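Local structure of histidine acid phosphatase (Hafnia alvei, 4ARU) at residues R94-G99 / L112-Q117. The protein belongs to branch 2 of the histidine phosphatase superfamily, the family of the histidine acid phosphatases, and is also known as a phytase. Residues are numbered along the deposited sequence; the frame is centred on the assembly and turned at random.
Sequences RTRKTG and LAIHHQ
G99 of the helical segment 94-99 comes nearest to I114 of segment 112-117, their CA atoms 6.3 Å apart, and no hydrogen bond joins the two backbones. I114 points its side chain at the helix and spreads two branches over it. Its CG2 lies 3.5 Å from G99 C, an approach open because glycine carries no side chain there; a CB here would point toward I114 and crowd this methyl. With CG1 set between the backbone N and the carbonyl carbon (chi1 70°) and the branch extended beyond it, CD1 reaches back along the helix to rest 3.6 Å from R96 O and 3.8 Å from R96 CB. A branched aliphatic residue suits this place, since it covers helix backbone at two points. R96 contributes its methylenes: CD sits over one face of the H116 imidazole, 3.6 Å from the ring centroid and 15° off the ring normal, a CH-pi contact. The chain then bends at chi3, and the guanidinium, turned 51° from the ring plane, gives its NE to V91 O. H116 ND1 donates to Q117 O at 2.8 Å, which helps fix the rotation of the ring under R96. The contact joins helix 93-106 to strand 115-116, the second and third elements of a beta-alpha-beta unit begun by strand 85-89, and I114 lies between that parallel neighbour and the helix, touching V87 and A89 of the strand and, further along helix 93-106, E100 and L103.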
loop_
_atom_site.group_PDB
_atom_site.type_symbol
_atom_site.label_atom_id
_atom_site.label_comp_id
_atom_site.label_asym_id
_atom_site.label_seq_id
_atom_site.Cartn_x
_atom_site.Cartn_y
_atom_site.Cartn_z
ATOM N N ARG A 94 -11.521 2.072 7.865
ATOM C CA ARG A 94 -10.762 0.900 7.410
ATOM C C ARG A 94 -9.355 0.912 8.006
ATOM O O ARG A 94 -8.817 -0.160 8.313
ATOM C CB ARG A 94 -10.760 0.800 5.891
ATOM C CG ARG A 94 -10.207 1.996 5.142
ATOM C CD ARG A 94 -10.371 1.771 3.618
ATOM N NE ARG A 94 -10.053 2.979 2.870
ATOM C CZ ARG A 94 -10.924 3.912 2.542
ATOM N NH1 ARG A 94 -12.190 3.794 2.913
ATOM N NH2 ARG A 94 -10.542 4.989 1.874
ATOM N N THR A 95 -8.757 2.085 8.139
ATOM C CA THR A 95 -7.400 2.199 8.662
ATOM C C THR A 95 -7.400 2.143 10.216
ATOM O O THR A 95 -6.554 1.465 10.789
ATOM C CB THR A 95 -6.714 3.503 8.170
ATOM O OG1 THR A 95 -7.621 4.599 8.236
ATOM C CG2 THR A 95 -6.286 3.377 6.748
ATOM N N ARG A 96 -8.345 2.808 10.875
ATOM C CA ARG A 96 -8.428 2.700 12.315
ATOM C C ARG A 96 -8.645 1.252 12.721
ATOM O O ARG A 96 -7.991 0.746 13.655
ATOM C CB ARG A 96 -9.531 3.601 12.883
ATOM C CG ARG A 96 -9.197 5.063 12.773
ATOM C CD ARG A 96 -10.189 6.021 13.384
ATOM N NE ARG A 96 -11.411 6.119 12.577
ATOM C CZ ARG A 96 -12.556 5.508 12.844
ATOM N NH1 ARG A 96 -12.690 4.699 13.882
ATOM N NH2 ARG A 96 -13.570 5.698 12.020
ATOM N N LYS A 97 -9.569 0.539 12.067
ATOM C CA LYS A 97 -9.839 -0.814 12.460
ATOM C C LYS A 97 -8.674 -1.743 12.101
ATOM O O LYS A 97 -8.446 -2.767 12.766
ATOM C CB LYS A 97 -11.128 -1.300 11.826
ATOM C CG LYS A 97 -12.332 -0.537 12.311
ATOM C CD LYS A 97 -12.664 -0.831 13.724
ATOM C CE LYS A 97 -14.066 -0.285 14.036
ATOM N NZ LYS A 97 -14.675 -1.075 15.156
ATOM N N THR A 98 -7.946 -1.433 11.047
ATOM C CA THR A 98 -6.714 -2.191 10.782
ATOM C C THR A 98 -5.732 -2.043 11.954
ATOM O O THR A 98 -5.142 -3.007 12.383
ATOM C CB THR A 98 -6.043 -1.670 9.499
ATOM O OG1 THR A 98 -6.888 -2.033 8.386
ATOM C CG2 THR A 98 -4.704 -2.278 9.279
ATOM N N GLY A 99 -5.517 -0.809 12.434
ATOM C CA GLY A 99 -4.628 -0.612 13.549
ATOM C C GLY A 99 -5.065 -1.421 14.747
ATOM O O GLY A 99 -4.232 -2.043 15.431
ATOM N N LEU A 112 -3.989 -2.128 24.761
ATOM C CA LEU A 112 -3.326 -1.178 23.886
ATOM C C LEU A 112 -4.387 -0.533 23.024
ATOM O O LEU A 112 -5.397 -1.133 22.739
ATOM C CB LEU A 112 -2.312 -1.896 23.025
ATOM C CG LEU A 112 -1.189 -2.608 23.792
ATOM C CD1 LEU A 112 -0.244 -3.395 22.881
ATOM C CD2 LEU A 112 -0.409 -1.613 24.629
ATOM N N ALA A 113 -4.132 0.701 22.597
ATOM C CA ALA A 113 -5.079 1.436 21.773
ATOM C C ALA A 113 -4.305 2.155 20.725
ATOM O O ALA A 113 -3.150 2.503 20.905
ATOM C CB ALA A 113 -5.855 2.444 22.615
ATOM N N ILE A 114 -4.960 2.413 19.610
ATOM C CA ILE A 114 -4.340 3.180 18.531
ATOM C C ILE A 114 -4.371 4.678 18.763
ATOM O O ILE A 114 -5.073 5.183 19.634
ATOM C CB ILE A 114 -5.039 2.896 17.176
ATOM C CG1 ILE A 114 -6.435 3.484 17.105
ATOM C CG2 ILE A 114 -5.080 1.399 16.872
ATOM C CD1 ILE A 114 -7.013 3.484 15.702
ATOM N N HIS A 115 -3.575 5.371 17.959
ATOM C CA HIS A 115 -3.641 6.784 17.850
ATOM C C HIS A 115 -4.048 7.194 16.445
ATOM O O HIS A 115 -3.682 6.538 15.487
ATOM C CB HIS A 115 -2.284 7.401 18.167
ATOM C CG HIS A 115 -1.808 7.132 19.549
ATOM N ND1 HIS A 115 -1.264 5.934 19.930
ATOM C CD2 HIS A 115 -1.822 7.903 20.646
ATOM C CE1 HIS A 115 -0.953 5.976 21.206
ATOM N NE2 HIS A 115 -1.243 7.178 21.670
ATOM N N HIS A 116 -4.732 8.337 16.349
ATOM C CA HIS A 116 -5.136 8.926 15.075
ATOM C C HIS A 116 -5.502 10.380 15.234
ATOM O O HIS A 116 -5.605 10.914 16.333
ATOM C CB HIS A 116 -6.292 8.109 14.417
ATOM C CG HIS A 116 -7.588 8.166 15.159
ATOM N ND1 HIS A 116 -8.443 9.245 15.074
ATOM C CD2 HIS A 116 -8.192 7.275 15.974
ATOM C CE1 HIS A 116 -9.520 9.022 15.821
ATOM N NE2 HIS A 116 -9.385 7.835 16.384
ATOM N N GLN A 117 -5.624 11.073 14.113
ATOM C CA GLN A 117 -5.946 12.468 14.153
ATOM C C GLN A 117 -7.281 12.653 14.855
ATOM O O GLN A 117 -8.198 11.969 14.542
ATOM C CB GLN A 117 -6.020 13.005 12.717
ATOM C CG GLN A 117 -6.497 14.439 12.630
ATOM C CD GLN A 117 -6.277 15.017 11.259
ATOM O OE1 GLN A 117 -5.145 15.381 10.923
ATOM N NE2 GLN A 117 -7.302 15.033 10.443
#